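Local coordinates for protein putative hydrolase (Chloroflexus aurantiacus J-10-fl, PDB 3CMN) that is probably a zinc-dependent metallopeptidase of the zincin-like family, a largely helical putative hydrolase, at residues R44-R50 and D174-R178; R79-L83 and L131-Q136; F158-A164 and F177-T182. All coordinates share one frame; numbering follows the deposited sequence.

Contacts 1 and 3 are close neighbours, with centres about 8 Å apart. They share Phe177 and Arg178 and both use helix 174-193. Contact 1 sets helix 41-63 against this helix, and contact 3 sets helix 160-169 and the end of strand 155-158 against it. Tyr48 of contact 1 packs on Phe158, Glu160 and Ile163 of contact 3. Contact 2 joins helices 79-92 and 120-135, with its centre about 21 Å from contact 1 and 15 Å from contact 3. In sequence it falls between the two halves of contact 1 and ends before contact 3 begins. Asn162 ties contacts 2 and 3. Helix 174-193 also carries an HExxH pattern, consistent with a zincin-like core.

Contact 1. Residues R44-R50 and D174-R178; sequences RREQYAR and DEDFR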
loop_
_atom_site.group_PDB
_atom_site.type_symbol
_atom_site.label_atom_id
_atom_site.label_comp_id
_atom_site.label_asym_id
_atom_site.label_seq_id
_atom_site.Cartn_x
_atom_site.Cartn_y
_atom_site.Cartn_z
ATOM N N ARG A 44 -1.575 20.329 -11.491
ATOM C CA ARG A 44 -1.702 18.960 -10.995
ATOM C C ARG A 44 -1.952 19.021 -9.473
ATOM O O ARG A 44 -2.744 18.248 -8.938
ATOM C CB ARG A 44 -0.447 18.133 -11.314
ATOM C CG ARG A 44 -0.322 17.690 -12.780
ATOM C CD ARG A 44 -1.519 16.858 -13.268
ATOM N NE ARG A 44 -1.349 16.464 -14.673
ATOM C CZ ARG A 44 -2.293 15.927 -15.444
ATOM N NH1 ARG A 44 -3.516 15.703 -14.981
ATOM N NH2 ARG A 44 -2.002 15.598 -16.687
ATOM N N ARG A 45 -1.295 19.955 -8.789
ATOM C CA ARG A 45 -1.492 20.127 -7.354
ATOM C C ARG A 45 -2.954 20.504 -7.123
ATOM O O ARG A 45 -3.570 20.052 -6.162
ATOM C CB ARG A 45 -0.605 21.248 -6.796
ATOM C CG ARG A 45 0.871 21.131 -7.101
ATOM C CD ARG A 45 1.704 22.164 -6.330
ATOM N NE ARG A 45 2.094 21.646 -5.020
ATOM C CZ ARG A 45 1.267 21.516 -3.990
ATOM N NH1 ARG A 45 0.002 21.881 -4.102
ATOM N NH2 ARG A 45 1.695 20.976 -2.861
ATOM N N GLU A 46 -3.496 21.355 -7.997
ATOM C CA GLU A 46 -4.896 21.785 -7.910
ATOM C C GLU A 46 -5.802 20.576 -8.003
ATOM O O GLU A 46 -6.679 20.365 -7.172
ATOM C CB GLU A 46 -5.267 22.717 -9.071
ATOM C CG GLU A 46 -4.650 24.112 -9.063
ATOM C CD GLU A 46 -5.383 25.076 -8.151
ATOM O OE1 GLU A 46 -5.152 26.298 -8.272
ATOM O OE2 GLU A 46 -6.188 24.621 -7.311
ATOM N N GLN A 47 -5.579 19.786 -9.042
ATOM C CA GLN A 47 -6.376 18.601 -9.307
ATOM C C GLN A 47 -6.403 17.666 -8.110
ATOM O O GLN A 47 -7.473 17.352 -7.589
ATOM C CB GLN A 47 -5.826 17.892 -10.543
ATOM C CG GLN A 47 -6.662 16.750 -11.078
ATOM C CD GLN A 47 -5.998 16.085 -12.261
ATOM O OE1 GLN A 47 -4.801 16.285 -12.502
ATOM N NE2 GLN A 47 -6.757 15.283 -13.002
ATOM N N TYR A 48 -5.222 17.228 -7.668
ATOM C CA TYR A 48 -5.121 16.323 -6.518
ATOM C C TYR A 48 -5.694 16.949 -5.248
ATOM O O TYR A 48 -6.386 16.280 -4.475
ATOM C CB TYR A 48 -3.661 15.911 -6.258
ATOM C CG TYR A 48 -3.099 14.952 -7.274
ATOM C CD1 TYR A 48 -1.979 15.283 -8.026
ATOM C CD2 TYR A 48 -3.696 13.723 -7.494
ATOM C CE1 TYR A 48 -1.474 14.410 -8.979
ATOM C CE2 TYR A 48 -3.200 12.842 -8.441
ATOM C CZ TYR A 48 -2.093 13.193 -9.183
ATOM O OH TYR A 48 -1.639 12.327 -10.150
ATOM N N ALA A 49 -5.413 18.231 -5.037
ATOM C CA ALA A 49 -5.910 18.911 -3.846
ATOM C C ALA A 49 -7.423 18.792 -3.753
ATOM O O ALA A 49 -7.963 18.461 -2.693
ATOM C CB ALA A 49 -5.507 20.378 -3.865
ATOM N N ARG A 50 -8.113 19.055 -4.859
ATOM C CA ARG A 50 -9.561 18.966 -4.834
ATOM C C ARG A 50 -10.041 17.520 -4.820
ATOM O O ARG A 50 -11.083 17.225 -4.245
ATOM C CB ARG A 50 -10.180 19.723 -6.010
ATOM C CG ARG A 50 -9.923 19.093 -7.362
ATOM C CD ARG A 50 -10.929 19.573 -8.390
ATOM N NE ARG A 50 -11.082 18.564 -9.427
ATOM C CZ ARG A 50 -10.377 18.541 -10.547
ATOM N NH1 ARG A 50 -9.482 19.486 -10.784
ATOM N NH2 ARG A 50 -10.525 17.543 -11.402
ATOM N N ASP A 174 -7.708 10.914 -18.183
ATOM C CA ASP A 174 -6.861 11.693 -17.298
ATOM C C ASP A 174 -7.553 11.900 -15.954
ATOM O O ASP A 174 -7.041 11.517 -14.909
ATOM C CB ASP A 174 -6.561 13.047 -17.952
ATOM C CG ASP A 174 -5.749 13.976 -17.066
ATOM O OD1 ASP A 174 -6.204 14.312 -15.957
ATOM O OD2 ASP A 174 -4.649 14.389 -17.490
ATOM N N GLU A 175 -8.728 12.509 -15.991
ATOM C CA GLU A 175 -9.484 12.790 -14.782
ATOM C C GLU A 175 -9.888 11.551 -13.992
ATOM O O GLU A 175 -9.673 11.469 -12.786
ATOM C CB GLU A 175 -10.738 13.586 -15.144
ATOM C CG GLU A 175 -11.583 14.042 -13.970
ATOM C CD GLU A 175 -10.965 15.194 -13.195
ATOM O OE1 GLU A 175 -9.961 15.785 -13.661
ATOM O OE2 GLU A 175 -11.498 15.519 -12.109
ATOM N N ASP A 176 -10.487 10.588 -14.673
ATOM C CA ASP A 176 -10.959 9.382 -14.003
ATOM C C ASP A 176 -9.878 8.540 -13.335
ATOM O O ASP A 176 -10.059 8.069 -12.204
ATOM C CB ASP A 176 -11.766 8.536 -14.986
ATOM C CG ASP A 176 -13.133 9.129 -15.267
ATOM O OD1 ASP A 176 -13.301 10.359 -15.114
ATOM O OD2 ASP A 176 -14.041 8.368 -15.651
ATOM N N PHE A 177 -8.758 8.346 -14.024
ATOM C CA PHE A 177 -7.681 7.555 -13.454
ATOM C C PHE A 177 -7.069 8.213 -12.218
ATOM O O PHE A 177 -6.790 7.544 -11.228
ATOM C CB PHE A 177 -6.594 7.297 -14.485
ATOM C CG PHE A 177 -5.494 6.415 -13.983
ATOM C CD1 PHE A 177 -5.787 5.206 -13.341
ATOM C CD2 PHE A 177 -4.169 6.779 -14.155
ATOM C CE1 PHE A 177 -4.768 4.370 -12.878
ATOM C CE2 PHE A 177 -3.138 5.956 -13.698
ATOM C CZ PHE A 177 -3.443 4.744 -13.055
ATOM N N ARG A 178 -6.871 9.525 -12.264
ATOM C CA ARG A 178 -6.290 10.216 -11.125
ATOM C C ARG A 178 -7.238 10.315 -9.935
ATOM O O ARG A 178 -6.792 10.433 -8.799
ATOM C CB ARG A 178 -5.773 11.592 -11.551
ATOM C CG ARG A 178 -4.515 11.474 -12.375
ATOM C CD ARG A 178 -4.045 12.807 -12.871
ATOM N NE ARG A 178 -2.837 12.661 -13.673
ATOM C CZ ARG A 178 -2.794 12.087 -14.866
ATOM N NH1 ARG A 178 -3.900 11.598 -15.415
ATOM N NH2 ARG A 178 -1.640 12.006 -15.511
#
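Asp174 OD1 is gripped by two residues of helix 41-63. Arg44 NH1 donates to it over 3.2 Å, and Gln47 NE2 donates over the same distance, meeting the oxygen nearly along its C-O axis. Asp174 OD2 accepts from Arg44 NH2 at 3.0 Å and from Arg44 NH1 as well, in an end-on salt bridge. Guanidinium and carboxylate are nearly coplanar, and the Arg44 bonds use the syn lone pairs. Arg44 NH1 also donates to Gln47 OE1 at 2.9 Å, which fixes the amide's rotation. A turn about CB-CG (chi2 -58°) bends the Arg44 chain and brings its guanidinium edge to this amide. Arg178 lies flat on the Arg44 guanidinium, the planes 9° apart and the centres 3.9 Å apart. Asp174 and Glu160 probably offset the two positive charges, and Glu160 is the main polar partner of Arg178. With Arg44 cut back to an alanine, Asp174 would probably lose its closest counter-charge, the Gln47 amide would be freer to turn, and Arg178 would lose its stacking partner. Tyr48 OH rests against Arg178 CD at 3.7 Å; this hydroxyl is buried and has no polar partner in the model. Exposed Arg50 forms a salt bridge with Glu175, but the modelled distance is doubtfully short. The whole is a salt-bridge network with a stacked arginine pair, at the start of the helix that carries the HExxH pattern.

Contact 2. Residues R79-L83 and L131-Q136; sequences RREWL and LGYLAQ
Arg79 and Ala135 mark the closest backbone approach, with their CA atoms 5.5 Å apart. The short axes of helices 79-83 and 131-135 run 129° from each other and come within 9.9 Å. The start of one helix thus meets the end of the other.

Trp82 carries much of the apolar contact. Its CG stands anti to the backbone N (chi1 -180°), which carries the six-membered ring across to the second helix. Trp82 CE3 lies 3.6 Å from Ala135 CB. CH2, further out, meets Leu131 CD1 at 3.8 Å, with Leu134 CB a little beyond. All three meet the indole obliquely. Leu83 fills the next position. Its CD2 is 3.6 Å from Leu131 CG, the two side chains lying alongside each other and pointing opposite ways, and its CG touches Ala135 CB. The small Ala135 is therefore covered by both Trp82 and Leu83.

Arg79 takes the carbonyl end of Ala135. Its chain is extended from CG to NE and runs over the helix end. Arg79 CG comes within 3.1 Å of Ala135 O. The guanidinium is then laid flat over Gln136; Gln136 CB faces the middle of the group, 3.5 Å from its plane.

The polar end of Arg79 is bonded to neighbours. Arg79 NE bonds Asn162 OD1, and Arg79 NH1 bonds Ser31 O. Helix 20-31 covers Leu83 and Ala135, while helix 283-307 covers Leu134.

The two segments exchange no hydrogen bond or salt bridge. Apolar packing and the guanidinium laid on Gln136 join them directly, and Asn162 adds a polar link by binding both Arg79 and, through ND2, the carbonyl of Ala135.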
loop_
_atom_site.group_PDB
_atom_site.type_symbol
_atom_site.label_atom_id
_atom_site.label_comp_id
_atom_site.label_asym_id
_atom_site.label_seq_id
_atom_site.Cartn_x
_atom_site.Cartn_y
_atom_site.Cartn_z
ATOM N N ARG A 79 10.336 11.199 -9.912
ATOM C CA ARG A 79 11.056 10.044 -9.372
ATOM C C ARG A 79 12.184 10.406 -8.412
ATOM O O ARG A 79 12.457 9.671 -7.467
ATOM C CB ARG A 79 11.595 9.181 -10.515
ATOM C CG ARG A 79 10.491 8.589 -11.374
ATOM C CD ARG A 79 11.040 7.827 -12.554
ATOM N NE ARG A 79 9.962 7.397 -13.436
ATOM C CZ ARG A 79 10.139 7.018 -14.696
ATOM N NH1 ARG A 79 11.355 7.021 -15.217
ATOM N NH2 ARG A 79 9.105 6.645 -15.427
ATOM N N ARG A 80 12.830 11.540 -8.648
ATOM C CA ARG A 80 13.919 11.969 -7.789
ATOM C C ARG A 80 13.383 12.343 -6.407
ATOM O O ARG A 80 13.958 11.969 -5.378
ATOM C CB ARG A 80 14.641 13.162 -8.411
ATOM C CG ARG A 80 15.816 13.645 -7.594
ATOM C CD ARG A 80 16.512 14.809 -8.256
ATOM N NE ARG A 80 17.798 15.068 -7.616
ATOM C CZ ARG A 80 17.966 15.781 -6.506
ATOM N NH1 ARG A 80 16.928 16.334 -5.889
ATOM N NH2 ARG A 80 19.188 15.932 -6.013
ATOM N N GLU A 81 12.283 13.086 -6.386
ATOM C CA GLU A 81 11.688 13.484 -5.118
ATOM C C GLU A 81 11.158 12.266 -4.377
ATOM O O GLU A 81 11.251 12.191 -3.155
ATOM C CB GLU A 81 10.578 14.504 -5.343
ATOM C CG GLU A 81 11.079 15.800 -5.958
ATOM C CD GLU A 81 9.957 16.744 -6.316
ATOM O OE1 GLU A 81 8.973 16.284 -6.944
ATOM O OE2 GLU A 81 10.057 17.944 -5.979
ATOM N N TRP A 82 10.614 11.302 -5.107
ATOM C CA TRP A 82 10.118 10.114 -4.441
ATOM C C TRP A 82 11.277 9.432 -3.708
ATOM O O TRP A 82 11.128 8.997 -2.564
ATOM C CB TRP A 82 9.484 9.139 -5.441
ATOM C CG TRP A 82 8.965 7.906 -4.773
ATOM C CD1 TRP A 82 7.797 7.779 -4.077
ATOM C CD2 TRP A 82 9.640 6.646 -4.663
ATOM N NE1 TRP A 82 7.706 6.518 -3.539
ATOM C CE2 TRP A 82 8.822 5.801 -3.880
ATOM C CE3 TRP A 82 10.857 6.148 -5.149
ATOM C CZ2 TRP A 82 9.180 4.481 -3.568
ATOM C CZ3 TRP A 82 11.218 4.836 -4.843
ATOM C CH2 TRP A 82 10.377 4.016 -4.056
ATOM N N LEU A 83 12.429 9.359 -4.371
ATOM C CA LEU A 83 13.630 8.741 -3.813
ATOM C C LEU A 83 14.212 9.483 -2.610
ATOM O O LEU A 83 14.500 8.873 -1.588
ATOM C CB LEU A 83 14.719 8.621 -4.889
ATOM C CG LEU A 83 14.622 7.479 -5.901
ATOM C CD1 LEU A 83 15.704 7.682 -6.962
ATOM C CD2 LEU A 83 14.800 6.128 -5.196
ATOM N N LEU A 131 15.807 -0.256 -5.840
ATOM C CA LEU A 131 15.064 0.917 -5.422
ATOM C C LEU A 131 14.847 1.892 -6.593
ATOM O O LEU A 131 13.764 2.473 -6.731
ATOM C CB LEU A 131 15.806 1.609 -4.281
ATOM C CG LEU A 131 15.178 2.882 -3.719
ATOM C CD1 LEU A 131 13.794 2.578 -3.117
ATOM C CD2 LEU A 131 16.113 3.457 -2.671
ATOM N N GLY A 132 15.870 2.066 -7.428
ATOM C CA GLY A 132 15.745 2.951 -8.574
ATOM C C GLY A 132 14.692 2.387 -9.506
ATOM O O GLY A 132 13.947 3.119 -10.167
ATOM N N TYR A 133 14.623 1.062 -9.552
ATOM C CA TYR A 133 13.642 0.404 -10.382
ATOM C C TYR A 133 12.246 0.690 -9.831
ATOM O O TYR A 133 11.321 0.978 -10.586
ATOM C CB TYR A 133 13.884 -1.101 -10.400
ATOM C CG TYR A 133 12.864 -1.829 -11.226
ATOM C CD1 TYR A 133 12.878 -1.741 -12.617
ATOM C CD2 TYR A 133 11.843 -2.555 -10.619
ATOM C CE1 TYR A 133 11.894 -2.355 -13.385
ATOM C CE2 TYR A 133 10.854 -3.170 -11.372
ATOM C CZ TYR A 133 10.884 -3.066 -12.757
ATOM O OH TYR A 133 9.896 -3.655 -13.520
ATOM N N LEU A 134 12.100 0.591 -8.511
ATOM C CA LEU A 134 10.826 0.857 -7.852
ATOM C C LEU A 134 10.376 2.285 -8.144
ATOM O O LEU A 134 9.193 2.529 -8.345
ATOM C CB LEU A 134 10.953 0.650 -6.339
ATOM C CG LEU A 134 10.986 -0.802 -5.849
ATOM C CD1 LEU A 134 11.227 -0.818 -4.350
ATOM C CD2 LEU A 134 9.669 -1.525 -6.200
ATOM N N ALA A 135 11.334 3.211 -8.196
ATOM C CA ALA A 135 11.041 4.615 -8.466
ATOM C C ALA A 135 10.341 4.889 -9.806
ATOM O O ALA A 135 9.667 5.911 -9.962
ATOM C CB ALA A 135 12.314 5.452 -8.364
ATOM N N GLN A 136 10.483 3.994 -10.774
ATOM C CA GLN A 136 9.824 4.214 -12.057
ATOM C C GLN A 136 8.523 3.460 -12.178
ATOM O O GLN A 136 7.901 3.436 -13.236
ATOM C CB GLN A 136 10.728 3.823 -13.220
ATOM C CG GLN A 136 11.793 2.827 -12.919
ATOM C CD GLN A 136 12.574 2.458 -14.159
ATOM O OE1 GLN A 136 12.055 1.784 -15.055
ATOM N NE2 GLN A 136 13.826 2.907 -14.231
#

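Contact 3. Residues F158-A164 and F177-T182; sequences FVEPNIA and FRLWIT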
loop_
_atom_site.group_PDB
_atom_site.type_symbol
_atom_site.label_atom_id
_atom_site.label_comp_id
_atom_site.label_asym_id
_atom_site.label_seq_id
_atom_site.Cartn_x
_atom_site.Cartn_y
_atom_site.Cartn_z
ATOM N N PHE A 158 1.809 11.956 -4.793
ATOM C CA PHE A 158 1.507 11.232 -6.012
ATOM C C PHE A 158 2.712 11.387 -6.918
ATOM O O PHE A 158 3.208 12.492 -7.095
ATOM C CB PHE A 158 0.259 11.832 -6.682
ATOM C CG PHE A 158 -0.948 11.896 -5.773
ATOM C CD1 PHE A 158 -1.093 12.921 -4.849
ATOM C CD2 PHE A 158 -1.920 10.895 -5.812
ATOM C CE1 PHE A 158 -2.189 12.952 -3.970
ATOM C CE2 PHE A 158 -3.017 10.911 -4.941
ATOM C CZ PHE A 158 -3.150 11.944 -4.017
ATOM N N VAL A 159 3.215 10.284 -7.433
ATOM C CA VAL A 159 4.305 10.380 -8.397
ATOM C C VAL A 159 3.764 10.539 -9.813
ATOM O O VAL A 159 3.712 9.587 -10.568
ATOM C CB VAL A 159 5.235 9.156 -8.318
ATOM C CG1 VAL A 159 6.535 9.427 -9.059
ATOM C CG2 VAL A 159 5.506 8.786 -6.868
ATOM N N GLU A 160 3.255 11.728 -10.119
ATOM C CA GLU A 160 2.518 12.059 -11.332
ATOM C C GLU A 160 3.202 11.482 -12.566
ATOM O O GLU A 160 2.470 11.056 -13.489
ATOM C CB GLU A 160 2.360 13.574 -11.468
ATOM C CG GLU A 160 0.972 14.017 -11.903
ATOM C CD GLU A 160 0.756 13.874 -13.397
ATOM O OE1 GLU A 160 1.711 14.126 -14.161
ATOM O OE2 GLU A 160 -0.368 13.511 -13.802
ATOM N N PRO A 161 4.515 11.517 -12.705
ATOM C CA PRO A 161 5.143 10.998 -13.925
ATOM C C PRO A 161 4.760 9.561 -14.233
ATOM O O PRO A 161 4.420 9.242 -15.370
ATOM C CB PRO A 161 6.637 11.165 -13.648
ATOM C CG PRO A 161 6.682 12.403 -12.777
ATOM C CD PRO A 161 5.513 12.168 -11.829
ATOM N N ASN A 162 4.811 8.695 -13.222
ATOM C CA ASN A 162 4.463 7.289 -13.422
ATOM C C ASN A 162 2.953 7.137 -13.588
ATOM O O ASN A 162 2.486 6.268 -14.323
ATOM C CB ASN A 162 4.959 6.429 -12.253
ATOM C CG ASN A 162 6.458 6.541 -12.044
ATOM O OD1 ASN A 162 7.163 7.141 -12.859
ATOM N ND2 ASN A 162 6.955 5.968 -10.945
ATOM N N ILE A 163 2.201 7.985 -12.903
ATOM C CA ILE A 163 0.746 7.976 -13.001
ATOM C C ILE A 163 0.346 8.332 -14.445
ATOM O O ILE A 163 -0.517 7.690 -15.037
ATOM C CB ILE A 163 0.109 9.007 -12.017
ATOM C CG1 ILE A 163 0.432 8.616 -10.573
ATOM C CG2 ILE A 163 -1.399 9.073 -12.220
ATOM C CD1 ILE A 163 -0.136 9.541 -9.514
ATOM N N ALA A 164 0.996 9.354 -14.999
ATOM C CA ALA A 164 0.732 9.805 -16.361
ATOM C C ALA A 164 1.096 8.719 -17.377
ATOM O O ALA A 164 0.378 8.509 -18.353
ATOM C CB ALA A 164 1.516 11.081 -16.651
ATOM N N PHE A 177 -8.758 8.346 -14.024
ATOM C CA PHE A 177 -7.681 7.555 -13.454
ATOM C C PHE A 177 -7.069 8.213 -12.218
ATOM O O PHE A 177 -6.790 7.544 -11.228
ATOM C CB PHE A 177 -6.594 7.297 -14.485
ATOM C CG PHE A 177 -5.494 6.415 -13.983
ATOM C CD1 PHE A 177 -5.787 5.206 -13.341
ATOM C CD2 PHE A 177 -4.169 6.779 -14.155
ATOM C CE1 PHE A 177 -4.768 4.370 -12.878
ATOM C CE2 PHE A 177 -3.138 5.956 -13.698
ATOM C CZ PHE A 177 -3.443 4.744 -13.055
ATOM N N ARG A 178 -6.871 9.525 -12.264
ATOM C CA ARG A 178 -6.290 10.216 -11.125
ATOM C C ARG A 178 -7.238 10.315 -9.935
ATOM O O ARG A 178 -6.792 10.433 -8.799
ATOM C CB ARG A 178 -5.773 11.592 -11.551
ATOM C CG ARG A 178 -4.515 11.474 -12.375
ATOM C CD ARG A 178 -4.045 12.807 -12.871
ATOM N NE ARG A 178 -2.837 12.661 -13.673
ATOM C CZ ARG A 178 -2.794 12.087 -14.866
ATOM N NH1 ARG A 178 -3.900 11.598 -15.415
ATOM N NH2 ARG A 178 -1.640 12.006 -15.511
ATOM N N LEU A 179 -8.542 10.277 -10.192
ATOM C CA LEU A 179 -9.502 10.304 -9.099
ATOM C C LEU A 179 -9.504 8.893 -8.527
ATOM O O LEU A 179 -9.627 8.700 -7.324
ATOM C CB LEU A 179 -10.913 10.671 -9.575
ATOM C CG LEU A 179 -11.989 10.560 -8.476
ATOM C CD1 LEU A 179 -11.622 11.490 -7.308
ATOM C CD2 LEU A 179 -13.367 10.908 -9.035
ATOM N N TRP A 180 -9.350 7.915 -9.408
ATOM C CA TRP A 180 -9.311 6.517 -9.013
ATOM C C TRP A 180 -8.125 6.325 -8.064
ATOM O O TRP A 180 -8.244 5.686 -7.020
ATOM C CB TRP A 180 -9.136 5.625 -10.244
ATOM C CG TRP A 180 -9.034 4.159 -9.920
ATOM C CD1 TRP A 180 -10.067 3.288 -9.741
ATOM C CD2 TRP A 180 -7.831 3.401 -9.706
ATOM N NE1 TRP A 180 -9.586 2.036 -9.434
ATOM C CE2 TRP A 180 -8.218 2.077 -9.405
ATOM C CE3 TRP A 180 -6.463 3.714 -9.739
ATOM C CZ2 TRP A 180 -7.290 1.061 -9.135
ATOM C CZ3 TRP A 180 -5.539 2.702 -9.471
ATOM C CH2 TRP A 180 -5.961 1.392 -9.174
ATOM N N ILE A 181 -6.988 6.897 -8.442
ATOM C CA ILE A 181 -5.761 6.820 -7.665
ATOM C C ILE A 181 -5.876 7.533 -6.332
ATOM O O ILE A 181 -5.403 7.046 -5.310
ATOM C CB ILE A 181 -4.583 7.405 -8.471
ATOM C CG1 ILE A 181 -4.137 6.368 -9.504
ATOM C CG2 ILE A 181 -3.432 7.788 -7.553
ATOM C CD1 ILE A 181 -3.119 6.877 -10.467
ATOM N N THR A 182 -6.504 8.695 -6.343
ATOM C CA THR A 182 -6.681 9.450 -5.121
ATOM C C THR A 182 -7.564 8.669 -4.151
ATOM O O THR A 182 -7.274 8.592 -2.961
ATOM C CB THR A 182 -7.302 10.823 -5.423
ATOM O OG1 THR A 182 -6.397 11.573 -6.248
ATOM C CG2 THR A 182 -7.583 11.582 -4.140
#
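Ile163 and Ile181 meet tip to tip in the tightest part of the contact. Ile163 CG2 lies 3.3 Å from Ile181 CD1, closer than carbon atoms usually pack, and the exact closeness is doubtful. Phe177 packs beside this pair, from the same helix as Ile181. Ile181 CD1 sits over one face of the Phe177 ring, toward its rim, and the ring edge reaches Ile163 O, with Phe177 CE2 3.4 Å from that oxygen. Phe177 CG is anti to the backbone N (chi1 -176°), which turns the ring toward helix 160-169.

Beside this core, Arg178 NE and Arg178 NH2 both bond one oxygen, Glu160 OE2, each at 2.6 Å. This is a side-on salt bridge on a single carboxylate atom. NE meets OE2 almost head-on, whereas NH2 comes from the syn side and somewhat out of the carboxylate plane. Ile163 CG2 lies over one face of the guanidinium, toward its rim.

The packing is looser at Phe158. Its ring edge touches Ile181 CG2, with Phe158 CD2 3.9 Å away, and Phe158 CE2 is 3.7 Å from Thr182 OG1, which bonds Arg178 O within its own helix. Ala164 marks the partly exposed side. Little of it is covered by helix 177-182, though its CB lies 3.5 Å from Arg178 NH2.

Helix 41-63 covers this join through Tyr48, which stacks on Phe158 and touches Glu160 and Ile163. Phe158 ends strand 155-158, which pairs in parallel with strand 73-76, while Trp180 of helix 174-193 packs on helix 283-307.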